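Local atomic coordinates of GTP cyclohydrolase 1 type 2 homolog (Thermus thermophilus, PDB entry 2YYB), a protein that is of unknown biological function but belongs to the GTP cyclohydrolase I type 2/NIF3 family and probably binds a pair of divalent metal ions. Residues 28-33 against 84-89; 51-56 against 89-94; 137-142 against 182-187; 172-177 against 205-210. One frame throughout, in Å; residues are numbered along the deposited sequence.

Interaction 1 of 4, residues 28-33 against 84-89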
loop_
_atom_site.group_PDB
_atom_site.type_symbol
_atom_site.label_atom_id
_atom_site.label_comp_id
_atom_site.label_asym_id
_atom_site.label_seq_id
_atom_site.Cartn_x
_atom_site.Cartn_y
_atom_site.Cartn_z
ATOM N N LEU A 28 13.234 -4.285 25.497
ATOM C CA LEU A 28 13.357 -3.212 26.475
ATOM C C LEU A 28 12.743 -1.938 25.911
ATOM O O LEU A 28 13.268 -1.366 24.964
ATOM C CB LEU A 28 14.832 -2.955 26.821
ATOM C CG LEU A 28 15.116 -1.880 27.878
ATOM C CD1 LEU A 28 14.620 -2.307 29.251
ATOM C CD2 LEU A 28 16.601 -1.637 27.931
ATOM N N GLN A 29 11.642 -1.484 26.498
ATOM C CA GLN A 29 10.982 -0.278 26.015
ATOM C C GLN A 29 11.464 0.977 26.719
ATOM O O GLN A 29 11.498 2.031 26.115
ATOM C CB GLN A 29 9.462 -0.391 26.171
ATOM C CG GLN A 29 8.858 -1.599 25.486
ATOM C CD GLN A 29 7.361 -1.435 25.228
ATOM O OE1 GLN A 29 6.626 -0.909 26.073
ATOM N NE2 GLN A 29 6.905 -1.896 24.062
ATOM N N VAL A 30 11.803 0.872 28.001
ATOM C CA VAL A 30 12.306 2.023 28.745
ATOM C C VAL A 30 13.465 1.573 29.607
ATOM O O VAL A 30 13.356 0.618 30.374
ATOM C CB VAL A 30 11.220 2.678 29.642
ATOM C CG1 VAL A 30 11.811 3.877 30.379
ATOM C CG2 VAL A 30 10.034 3.127 28.800
ATOM N N GLU A 31 14.587 2.264 29.466
ATOM C CA GLU A 31 15.794 1.936 30.207
ATOM C C GLU A 31 15.755 2.479 31.644
ATOM O O GLU A 31 15.184 3.535 31.897
ATOM C CB GLU A 31 16.997 2.481 29.434
ATOM C CG GLU A 31 18.360 2.255 30.077
ATOM C CD GLU A 31 19.464 2.994 29.326
ATOM O OE1 GLU A 31 19.779 2.593 28.187
ATOM O OE2 GLU A 31 20.004 3.986 29.862
ATOM N N GLY A 32 16.351 1.717 32.571
ATOM C CA GLY A 32 16.422 2.071 33.986
ATOM C C GLY A 32 17.798 1.708 34.539
ATOM O O GLY A 32 18.785 1.745 33.800
ATOM N N LYS A 33 17.872 1.350 35.819
ATOM C CA LYS A 33 19.136 0.984 36.466
ATOM C C LYS A 33 19.896 -0.102 35.715
ATOM O O LYS A 33 19.292 -1.038 35.174
ATOM C CB LYS A 33 18.899 0.419 37.867
ATOM C CG LYS A 33 18.254 1.311 38.866
ATOM C CD LYS A 33 17.805 0.474 40.054
ATOM C CE LYS A 33 17.068 1.358 41.044
ATOM N NZ LYS A 33 16.403 0.604 42.154
ATOM N N GLU A 84 7.884 9.615 34.184
ATOM C CA GLU A 84 8.458 10.224 35.378
ATOM C C GLU A 84 8.587 9.160 36.464
ATOM O O GLU A 84 9.594 9.109 37.176
ATOM C CB GLU A 84 7.584 11.386 35.879
ATOM C CG GLU A 84 7.651 12.609 35.005
ATOM C CD GLU A 84 6.773 13.747 35.492
ATOM O OE1 GLU A 84 5.533 13.554 35.590
ATOM O OE2 GLU A 84 7.322 14.843 35.773
ATOM N N THR A 85 7.558 8.323 36.580
ATOM C CA THR A 85 7.511 7.244 37.554
ATOM C C THR A 85 8.592 6.206 37.266
ATOM O O THR A 85 9.356 5.830 38.150
ATOM C CB THR A 85 6.147 6.574 37.518
ATOM O OG1 THR A 85 5.150 7.563 37.743
ATOM C CG2 THR A 85 6.022 5.516 38.573
ATOM N N LEU A 86 8.677 5.724 36.038
ATOM C CA LEU A 86 9.733 4.761 35.773
ATOM C C LEU A 86 11.079 5.427 36.084
ATOM O O LEU A 86 11.895 4.858 36.801
ATOM C CB LEU A 86 9.706 4.269 34.321
ATOM C CG LEU A 86 8.447 3.542 33.833
ATOM C CD1 LEU A 86 8.666 3.122 32.395
ATOM C CD2 LEU A 86 8.136 2.325 34.688
ATOM N N PHE A 87 11.306 6.632 35.563
ATOM C CA PHE A 87 12.573 7.344 35.803
ATOM C C PHE A 87 12.857 7.456 37.295
ATOM O O PHE A 87 13.885 6.993 37.781
ATOM C CB PHE A 87 12.539 8.760 35.203
ATOM C CG PHE A 87 12.646 8.803 33.703
ATOM C CD1 PHE A 87 12.707 7.637 32.950
ATOM C CD2 PHE A 87 12.637 10.025 33.035
ATOM C CE1 PHE A 87 12.749 7.698 31.565
ATOM C CE2 PHE A 87 12.678 10.089 31.646
ATOM C CZ PHE A 87 12.731 8.925 30.913
ATOM N N GLN A 88 11.924 8.066 38.019
ATOM C CA GLN A 88 12.061 8.244 39.453
ATOM C C GLN A 88 12.550 6.973 40.148
ATOM O O GLN A 88 13.327 7.057 41.094
ATOM C CB GLN A 88 10.725 8.663 40.047
ATOM C CG GLN A 88 10.790 9.136 41.470
ATOM C CD GLN A 88 9.420 9.546 42.007
ATOM O OE1 GLN A 88 8.705 10.360 41.405
ATOM N NE2 GLN A 88 9.049 8.981 43.152
ATOM N N GLY A 89 12.119 5.801 39.683
ATOM C CA GLY A 89 12.529 4.570 40.330
ATOM C C GLY A 89 13.604 3.751 39.647
ATOM O O GLY A 89 13.878 2.617 40.048
#
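The Phe87 ring meets Val30 at its edge: Val30 CG1 lies near the ring plane, 4.1 Å from Phe87 CE1. The same ring also meets Phe87 of the second subunit, the two planes inclined at about 45°, so this contact adjoins a subunit interface. Val30 belongs to a classic beta bulge, in which Gln29 and Val30 both face Leu93 on the neighbouring antiparallel strand. Helix 77-88 lies against the outermost strand, within this chain, of the five-stranded sheet. Leu86, in the last turn of the helix, brings its CD1 into the fork of Val30, 3.8 Å from each of Val30 CB, CG1 and CG2. With chi1 at 180°, Val30 has CG1 anti to the backbone N, which carries that methyl to Phe87 while both methyls still touch Leu86. Phe50, from helix 47-55, and Leu93 also pack on Leu86, continuing the apolar layer between helix and sheet. Farther along, the chain is more exposed. The long aliphatic arm of Lys33 passes the end of the helix, and its ammonium group forms a salt bridge with Asp59. On the way there, Lys33 CE comes within 3.6 Å of Gly89 O.

Interaction 2 of 4, residues 51-56 against 89-94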
loop_
_atom_site.group_PDB
_atom_site.type_symbol
_atom_site.label_atom_id
_atom_site.label_comp_id
_atom_site.label_asym_id
_atom_site.label_seq_id
_atom_site.Cartn_x
_atom_site.Cartn_y
_atom_site.Cartn_z
ATOM N N ARG A 51 3.453 2.774 39.751
ATOM C CA ARG A 51 3.559 3.270 41.122
ATOM C C ARG A 51 3.790 2.083 42.067
ATOM O O ARG A 51 4.578 2.182 43.013
ATOM C CB ARG A 51 2.282 4.016 41.545
ATOM C CG ARG A 51 2.162 5.442 41.020
ATOM C CD ARG A 51 3.113 6.385 41.750
ATOM N NE ARG A 51 3.611 7.461 40.893
ATOM C CZ ARG A 51 4.575 8.311 41.248
ATOM N NH1 ARG A 51 5.139 8.211 42.450
ATOM N NH2 ARG A 51 4.998 9.244 40.399
ATOM N N LYS A 52 3.098 0.971 41.807
ATOM C CA LYS A 52 3.256 -0.233 42.617
ATOM C C LYS A 52 4.664 -0.791 42.457
ATOM O O LYS A 52 5.258 -1.258 43.425
ATOM C CB LYS A 52 2.260 -1.330 42.218
ATOM C CG LYS A 52 0.811 -1.077 42.573
ATOM C CD LYS A 52 0.104 -2.421 42.693
ATOM C CE LYS A 52 -1.406 -2.295 42.820
ATOM N NZ LYS A 52 -2.015 -1.883 41.517
ATOM N N ALA A 53 5.195 -0.758 41.238
ATOM C CA ALA A 53 6.549 -1.258 41.010
ATOM C C ALA A 53 7.519 -0.387 41.803
ATOM O O ALA A 53 8.514 -0.870 42.338
ATOM C CB ALA A 53 6.895 -1.219 39.535
ATOM N N LEU A 54 7.211 0.901 41.870
ATOM C CA LEU A 54 8.022 1.850 42.604
ATOM C C LEU A 54 7.980 1.528 44.103
ATOM O O LEU A 54 9.009 1.599 44.792
ATOM C CB LEU A 54 7.503 3.274 42.377
ATOM C CG LEU A 54 8.354 4.395 42.979
ATOM C CD1 LEU A 54 9.661 4.434 42.251
ATOM C CD2 LEU A 54 7.674 5.736 42.859
ATOM N N GLU A 55 6.797 1.170 44.598
ATOM C CA GLU A 55 6.603 0.862 46.011
ATOM C C GLU A 55 7.279 -0.438 46.424
ATOM O O GLU A 55 7.791 -0.558 47.535
ATOM C CB GLU A 55 5.106 0.784 46.332
ATOM C CG GLU A 55 4.786 0.540 47.810
ATOM C CD GLU A 55 4.855 1.812 48.680
ATOM O OE1 GLU A 55 5.873 2.557 48.604
ATOM O OE2 GLU A 55 3.884 2.056 49.450
ATOM N N GLU A 56 7.273 -1.406 45.518
ATOM C CA GLU A 56 7.868 -2.719 45.737
ATOM C C GLU A 56 9.339 -2.736 45.332
ATOM O O GLU A 56 9.956 -3.801 45.245
ATOM C CB GLU A 56 7.110 -3.768 44.906
ATOM C CG GLU A 56 5.654 -3.985 45.304
ATOM C CD GLU A 56 5.525 -4.637 46.672
ATOM O OE1 GLU A 56 4.655 -4.190 47.468
ATOM O OE2 GLU A 56 6.297 -5.598 46.952
ATOM N N GLY A 89 12.119 5.801 39.683
ATOM C CA GLY A 89 12.529 4.570 40.330
ATOM C C GLY A 89 13.604 3.751 39.647
ATOM O O GLY A 89 13.878 2.617 40.048
ATOM N N GLY A 90 14.225 4.315 38.622
ATOM C CA GLY A 90 15.262 3.580 37.912
ATOM C C GLY A 90 14.735 2.253 37.413
ATOM O O GLY A 90 15.475 1.286 37.286
ATOM N N ILE A 91 13.443 2.218 37.108
ATOM C CA ILE A 91 12.773 1.008 36.646
ATOM C C ILE A 91 12.959 0.728 35.153
ATOM O O ILE A 91 12.747 1.607 34.322
ATOM C CB ILE A 91 11.260 1.103 36.953
ATOM C CG1 ILE A 91 11.061 1.263 38.457
ATOM C CG2 ILE A 91 10.518 -0.128 36.385
ATOM C CD1 ILE A 91 9.658 1.638 38.887
ATOM N N ASN A 92 13.372 -0.493 34.827
ATOM C CA ASN A 92 13.544 -0.894 33.436
ATOM C C ASN A 92 12.189 -1.457 33.013
ATOM O O ASN A 92 11.566 -2.192 33.783
ATOM C CB ASN A 92 14.585 -2.006 33.299
ATOM C CG ASN A 92 15.994 -1.540 33.572
ATOM O OD1 ASN A 92 16.600 -0.797 32.792
ATOM N ND2 ASN A 92 16.538 -1.992 34.685
ATOM N N LEU A 93 11.726 -1.102 31.812
ATOM C CA LEU A 93 10.447 -1.598 31.297
ATOM C C LEU A 93 10.737 -2.496 30.122
ATOM O O LEU A 93 11.283 -2.030 29.112
ATOM C CB LEU A 93 9.540 -0.464 30.812
ATOM C CG LEU A 93 8.135 -0.972 30.462
ATOM C CD1 LEU A 93 7.474 -1.538 31.713
ATOM C CD2 LEU A 93 7.289 0.136 29.880
ATOM N N TYR A 94 10.386 -3.775 30.271
ATOM C CA TYR A 94 10.587 -4.786 29.232
ATOM C C TYR A 94 9.201 -5.315 28.809
ATOM O O TYR A 94 8.434 -5.852 29.632
ATOM C CB TYR A 94 11.446 -5.939 29.766
ATOM C CG TYR A 94 11.826 -6.950 28.711
ATOM C CD1 TYR A 94 12.978 -6.789 27.959
ATOM C CD2 TYR A 94 11.013 -8.044 28.438
ATOM C CE1 TYR A 94 13.325 -7.703 26.946
ATOM C CE2 TYR A 94 11.339 -8.962 27.441
ATOM C CZ TYR A 94 12.502 -8.790 26.697
ATOM O OH TYR A 94 12.872 -9.714 25.738
#
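Leu54 turns its CG anti to the backbone N (chi1 -174°), which swings CD1 over the backbone of Gly89, while Ile91, extended beyond CG1 (chi2 169°), pushes CD1 toward the flank of helix 47-55. Segment 89-94 begins at the Schellman motif that ends helix 77-88: Gly90 N bonds to Phe87 O and Ile91 N to Leu86 O, with Gly90 at positive phi (56°) as the C-prime residue. The turn then leads into strand 92-95. Leu54 CD1 lies 3.5 Å from Gly89 CA and 3.8 Å from Gly89 N, so the leucine methyl rests on bare main chain where no side chain intervenes. Ile91 reaches the helix at two successive residues, its CD1 lying 4.0 Å from Ala53 CB and 4.4 Å from Leu54 CD1. The side-chain meetings are apolar. Leu61 of strand 60-63 touches both Ala53 and Ile91, and Leu86 packs on Ile91 as well, so the isoleucine is enclosed between two helices and the sheet. Beside it, Asn92 is held by Gly32 N and by the carbonyls of Lys33 and Asp59. The tip of Ile91 also approaches the helix backbone, with CD1 3.9 Å from Leu54 N.

Interaction 3 of 4, residues 137-142 against 182-187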
loop_
_atom_site.group_PDB
_atom_site.type_symbol
_atom_site.label_atom_id
_atom_site.label_comp_id
_atom_site.label_asym_id
_atom_site.label_seq_id
_atom_site.Cartn_x
_atom_site.Cartn_y
_atom_site.Cartn_z
ATOM N N PRO A 137 -14.396 -34.652 28.813
ATOM C CA PRO A 137 -15.021 -34.119 30.027
ATOM C C PRO A 137 -16.159 -33.182 29.644
ATOM O O PRO A 137 -16.177 -32.633 28.539
ATOM C CB PRO A 137 -13.875 -33.387 30.705
ATOM C CG PRO A 137 -13.189 -32.763 29.548
ATOM C CD PRO A 137 -13.199 -33.859 28.472
ATOM N N LEU A 138 -17.109 -33.005 30.552
ATOM C CA LEU A 138 -18.246 -32.130 30.299
ATOM C C LEU A 138 -17.762 -30.714 30.010
ATOM O O LEU A 138 -16.562 -30.483 29.881
ATOM C CB LEU A 138 -19.180 -32.126 31.507
ATOM C CG LEU A 138 -18.545 -31.837 32.871
ATOM C CD1 LEU A 138 -19.641 -31.668 33.923
ATOM C CD2 LEU A 138 -17.593 -32.973 33.248
ATOM N N LEU A 139 -18.685 -29.762 29.897
ATOM C CA LEU A 139 -18.272 -28.394 29.624
ATOM C C LEU A 139 -18.020 -27.645 30.926
ATOM O O LEU A 139 -18.025 -26.414 30.951
ATOM C CB LEU A 139 -19.318 -27.653 28.786
ATOM C CG LEU A 139 -18.910 -26.285 28.210
ATOM C CD1 LEU A 139 -17.754 -26.455 27.245
ATOM C CD2 LEU A 139 -20.085 -25.644 27.497
ATOM N N GLN A 140 -17.806 -28.382 32.016
ATOM C CA GLN A 140 -17.516 -27.720 33.281
ATOM C C GLN A 140 -16.029 -27.546 33.476
ATOM O O GLN A 140 -15.481 -27.667 34.572
ATOM C CB GLN A 140 -18.150 -28.452 34.447
ATOM C CG GLN A 140 -19.662 -28.229 34.469
ATOM C CD GLN A 140 -20.074 -26.943 33.754
ATOM O OE1 GLN A 140 -19.996 -26.850 32.525
ATOM N NE2 GLN A 140 -20.513 -25.949 34.524
ATOM N N VAL A 141 -15.392 -27.276 32.346
ATOM C CA VAL A 141 -13.987 -26.974 32.297
ATOM C C VAL A 141 -14.122 -25.482 32.589
ATOM O O VAL A 141 -13.142 -24.780 32.800
ATOM C CB VAL A 141 -13.413 -27.180 30.880
ATOM C CG1 VAL A 141 -13.928 -28.478 30.302
ATOM C CG2 VAL A 141 -13.781 -26.011 29.985
ATOM N N ALA A 142 -15.375 -25.026 32.587
ATOM C CA ALA A 142 -15.728 -23.641 32.865
ATOM C C ALA A 142 -15.524 -23.397 34.344
ATOM O O ALA A 142 -15.423 -22.261 34.799
ATOM C CB ALA A 142 -17.177 -23.387 32.506
ATOM N N ALA A 182 -11.965 -27.109 16.909
ATOM C CA ALA A 182 -11.926 -27.985 18.085
ATOM C C ALA A 182 -13.321 -28.027 18.702
ATOM O O ALA A 182 -14.207 -27.252 18.289
ATOM C CB ALA A 182 -10.901 -27.442 19.129
ATOM N N ASP A 183 -13.514 -28.908 19.688
ATOM C CA ASP A 183 -14.805 -29.030 20.364
ATOM C C ASP A 183 -15.047 -27.825 21.253
ATOM O O ASP A 183 -16.193 -27.504 21.607
ATOM C CB ASP A 183 -14.859 -30.289 21.239
ATOM C CG ASP A 183 -14.497 -31.547 20.480
ATOM O OD1 ASP A 183 -14.765 -31.597 19.252
ATOM O OD2 ASP A 183 -13.961 -32.485 21.123
ATOM N N LEU A 184 -13.947 -27.177 21.628
ATOM C CA LEU A 184 -13.991 -26.009 22.490
ATOM C C LEU A 184 -12.896 -25.037 22.121
ATOM O O LEU A 184 -11.828 -25.432 21.634
ATOM C CB LEU A 184 -13.818 -26.411 23.951
ATOM C CG LEU A 184 -13.568 -25.274 24.947
ATOM C CD1 LEU A 184 -14.669 -24.253 24.884
ATOM C CD2 LEU A 184 -13.491 -25.849 26.342
ATOM N N PHE A 185 -13.182 -23.760 22.354
ATOM C CA PHE A 185 -12.249 -22.679 22.088
ATOM C C PHE A 185 -12.212 -21.829 23.350
ATOM O O PHE A 185 -13.256 -21.436 23.883
ATOM C CB PHE A 185 -12.718 -21.850 20.897
ATOM C CG PHE A 185 -11.854 -20.646 20.606
ATOM C CD1 PHE A 185 -10.502 -20.789 20.334
ATOM C CD2 PHE A 185 -12.408 -19.370 20.562
ATOM C CE1 PHE A 185 -9.717 -19.676 20.016
ATOM C CE2 PHE A 185 -11.630 -18.263 20.246
ATOM C CZ PHE A 185 -10.283 -18.417 19.973
ATOM N N VAL A 186 -11.001 -21.577 23.832
ATOM C CA VAL A 186 -10.793 -20.792 25.034
ATOM C C VAL A 186 -10.079 -19.501 24.696
ATOM O O VAL A 186 -9.044 -19.521 24.042
ATOM C CB VAL A 186 -9.912 -21.541 26.037
ATOM C CG1 VAL A 186 -9.727 -20.700 27.300
ATOM C CG2 VAL A 186 -10.538 -22.884 26.369
ATOM N N THR A 187 -10.635 -18.379 25.131
ATOM C CA THR A 187 -9.995 -17.098 24.894
ATOM C C THR A 187 -10.418 -16.160 26.019
ATOM O O THR A 187 -11.114 -16.583 26.944
ATOM C CB THR A 187 -10.350 -16.525 23.483
ATOM O OG1 THR A 187 -9.457 -15.449 23.168
ATOM C CG2 THR A 187 -11.775 -16.034 23.436
#
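Leu139 is the first residue of 137-142 to reach Leu184, after Pro137 has tied the loop by a backbone hydrogen bond to Val163. Its CG stands anti to the backbone N (chi1 -169°), which sends the isobutyl group inward. Leu139 CD1 lies 4.4 Å from Leu184 CD2, a loose apolar touch. The rest of this leucine is taken up by Val163 in a loop and by Val155 and Gln157 of strand 154-157, so it packs on that strand as well as on Leu184. Two residues on, Val141, where the loop leads into the helix, makes the tighter contact. Here the side chains reach toward each other tip to tip, Val141 CG2 lying 3.7 Å from Leu184 CD2. Val141 CG2 and Leu139 CD1 come to that one leucine methyl from different directions and are 4.8 Å apart.

Leu184 opens an inner strand of the four-stranded mixed sheet ordered 154-157, 204-207, 184-187, 166-169. The loop and the beginning of the helical segment thus lie over one face of this sheet. Phe185, next in the strand, points to the other face and packs on Val205 and Ile167. The backbone of Leu184 bonds to Thr165 and Ile167 on one flank, and that of Phe185 to Asn204 and Ile206 on the other. Just before the strand, Asp183 OD2 accepts the backbone N-H groups of Glu164 and Thr165. Leu184 also presses against strand 204-207, with its other methyl, CD1, packed on the side chain of Ile206.

Interaction 4 of 4, residues 172-177 against 205-210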
loop_
_atom_site.group_PDB
_atom_site.type_symbol
_atom_site.label_atom_id
_atom_site.label_comp_id
_atom_site.label_asym_id
_atom_site.label_seq_id
_atom_site.Cartn_x
_atom_site.Cartn_y
_atom_site.Cartn_z
ATOM N N SER A 172 -7.590 -11.404 23.055
ATOM C CA SER A 172 -8.634 -11.211 22.052
ATOM C C SER A 172 -8.453 -12.178 20.905
ATOM O O SER A 172 -7.888 -11.816 19.872
ATOM C CB SER A 172 -8.602 -9.777 21.495
ATOM O OG SER A 172 -9.164 -8.853 22.407
ATOM N N GLY A 173 -8.951 -13.393 21.071
ATOM C CA GLY A 173 -8.794 -14.372 20.016
ATOM C C GLY A 173 -9.964 -14.510 19.066
ATOM O O GLY A 173 -9.848 -15.197 18.055
ATOM N N THR A 174 -11.084 -13.859 19.367
ATOM C CA THR A 174 -12.260 -13.960 18.502
ATOM C C THR A 174 -11.953 -13.815 17.025
ATOM O O THR A 174 -12.553 -14.499 16.202
ATOM C CB THR A 174 -13.343 -12.931 18.852
ATOM O OG1 THR A 174 -12.758 -11.625 18.914
ATOM C CG2 THR A 174 -14.014 -13.292 20.170
ATOM N N GLY A 175 -11.029 -12.932 16.681
ATOM C CA GLY A 175 -10.688 -12.770 15.283
ATOM C C GLY A 175 -10.368 -14.110 14.643
ATOM O O GLY A 175 -10.585 -14.291 13.439
ATOM N N LEU A 176 -9.868 -15.051 15.453
ATOM C CA LEU A 176 -9.510 -16.399 14.991
ATOM C C LEU A 176 -10.675 -17.400 14.932
ATOM O O LEU A 176 -10.481 -18.546 14.533
ATOM C CB LEU A 176 -8.415 -16.993 15.881
ATOM C CG LEU A 176 -6.965 -16.516 15.725
ATOM C CD1 LEU A 176 -6.148 -16.916 16.970
ATOM C CD2 LEU A 176 -6.364 -17.114 14.454
ATOM N N LEU A 177 -11.872 -16.971 15.327
ATOM C CA LEU A 177 -13.048 -17.840 15.330
ATOM C C LEU A 177 -13.238 -18.722 14.091
ATOM O O LEU A 177 -13.395 -19.933 14.205
ATOM C CB LEU A 177 -14.309 -17.008 15.532
ATOM C CG LEU A 177 -15.307 -17.587 16.530
ATOM C CD1 LEU A 177 -14.616 -17.801 17.856
ATOM C CD2 LEU A 177 -16.469 -16.642 16.704
ATOM N N VAL A 205 -17.513 -21.946 23.111
ATOM C CA VAL A 205 -16.520 -20.921 23.389
ATOM C C VAL A 205 -16.629 -20.462 24.821
ATOM O O VAL A 205 -17.732 -20.216 25.310
ATOM C CB VAL A 205 -16.690 -19.673 22.479
ATOM C CG1 VAL A 205 -15.627 -18.630 22.822
ATOM C CG2 VAL A 205 -16.597 -20.066 21.031
ATOM N N ILE A 206 -15.486 -20.357 25.493
ATOM C CA ILE A 206 -15.457 -19.889 26.881
ATOM C C ILE A 206 -14.595 -18.623 26.935
ATOM O O ILE A 206 -13.429 -18.645 26.520
ATOM C CB ILE A 206 -14.798 -20.922 27.858
ATOM C CG1 ILE A 206 -15.534 -22.263 27.834
ATOM C CG2 ILE A 206 -14.797 -20.355 29.280
ATOM C CD1 ILE A 206 -16.870 -22.225 28.510
ATOM N N TYR A 207 -15.171 -17.534 27.441
ATOM C CA TYR A 207 -14.457 -16.251 27.580
ATOM C C TYR A 207 -14.075 -16.087 29.047
ATOM O O TYR A 207 -14.936 -15.860 29.888
ATOM C CB TYR A 207 -15.351 -15.080 27.131
ATOM C CG TYR A 207 -15.633 -15.114 25.653
ATOM C CD1 TYR A 207 -14.601 -14.947 24.730
ATOM C CD2 TYR A 207 -16.915 -15.397 25.165
ATOM C CE1 TYR A 207 -14.832 -15.070 23.358
ATOM C CE2 TYR A 207 -17.153 -15.520 23.785
ATOM C CZ TYR A 207 -16.104 -15.359 22.898
ATOM O OH TYR A 207 -16.298 -15.518 21.552
ATOM N N ALA A 208 -12.783 -16.204 29.347
ATOM C CA ALA A 208 -12.325 -16.107 30.730
ATOM C C ALA A 208 -11.671 -14.786 31.157
ATOM O O ALA A 208 -11.035 -14.717 32.217
ATOM C CB ALA A 208 -11.396 -17.277 31.030
ATOM N N GLY A 209 -11.834 -13.744 30.344
ATOM C CA GLY A 209 -11.270 -12.445 30.672
ATOM C C GLY A 209 -9.966 -12.157 29.956
ATOM O O GLY A 209 -9.123 -13.038 29.845
ATOM N N HIS A 210 -9.796 -10.938 29.455
ATOM C CA HIS A 210 -8.560 -10.591 28.767
ATOM C C HIS A 210 -7.439 -10.509 29.811
ATOM O O HIS A 210 -6.338 -11.022 29.603
ATOM C CB HIS A 210 -8.714 -9.251 28.040
ATOM C CG HIS A 210 -7.680 -9.008 26.983
ATOM N ND1 HIS A 210 -6.328 -9.153 27.210
ATOM C CD2 HIS A 210 -7.803 -8.587 25.701
ATOM C CE1 HIS A 210 -5.663 -8.830 26.113
ATOM N NE2 HIS A 210 -6.534 -8.483 25.183
#
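Ser172 and His210 bring the two segments closest, with CA atoms 6.7 Å apart, and the gap widens to 9.3 Å between the CA atoms of Leu177 and Val205, where a 3-10 turn lies over strand 204-207. In the middle, Thr174 CG2 stands beside the backbone N, with OG1 between N and the carbonyl carbon (chi1 51°), which directs the methyl to Tyr207. Thr174 CG2 lies 3.5 Å from Tyr207 OH and 3.7 Å from Tyr207 CE1, oblique to the ring, and the side chains cross at about a right angle. Val205 CG1 lies 3.3 Å above one face of the Tyr207 ring, near its rim, so the ring is approached by Thr174 from across the contact and by Val205 from its own strand. Leu177 CD1 and Val205 CG2 close the far end at 4.4 Å, joined by Phe185 and Thr198.

At the other end, Ser172 OG lies beside the edge of the His210 imidazole, near its plane. His210 is a predicted ligand of a divalent metal ion, as are His65 and Glu214, whose side chains come within about 3 Å of it at the nearest atoms. Its ring also stacks on His192 of the third subunit. The chemistry changes from aliphatic packing at Leu177 to the polar, more exposed end at Ser172, consistent with loop 172-177 forming part of the wall beside the predicted metal site.

From the N terminus, interaction 1 opens at 28-33, and interaction 2 opens at 51-56 before interaction 1 closes at 84-89. Interaction 2 closes at 89-94, so the two loops cross and share Gly89. Interaction 1 ties helix 77-88 to strand 27-30, and interaction 2 ties helix 47-55 to the turn leading into strand 92-95. The second pair comes after the first. Interaction 3 opens at 137-142 and closes at 182-187, joining the lead into helix 141-147 to strand 184-187. Interaction 4 opens inside that loop and closes beyond it, again a crossing, and joins loop 172-177 to strand 204-207 and His210. The pairs lie on opposite sides of the chain's centre.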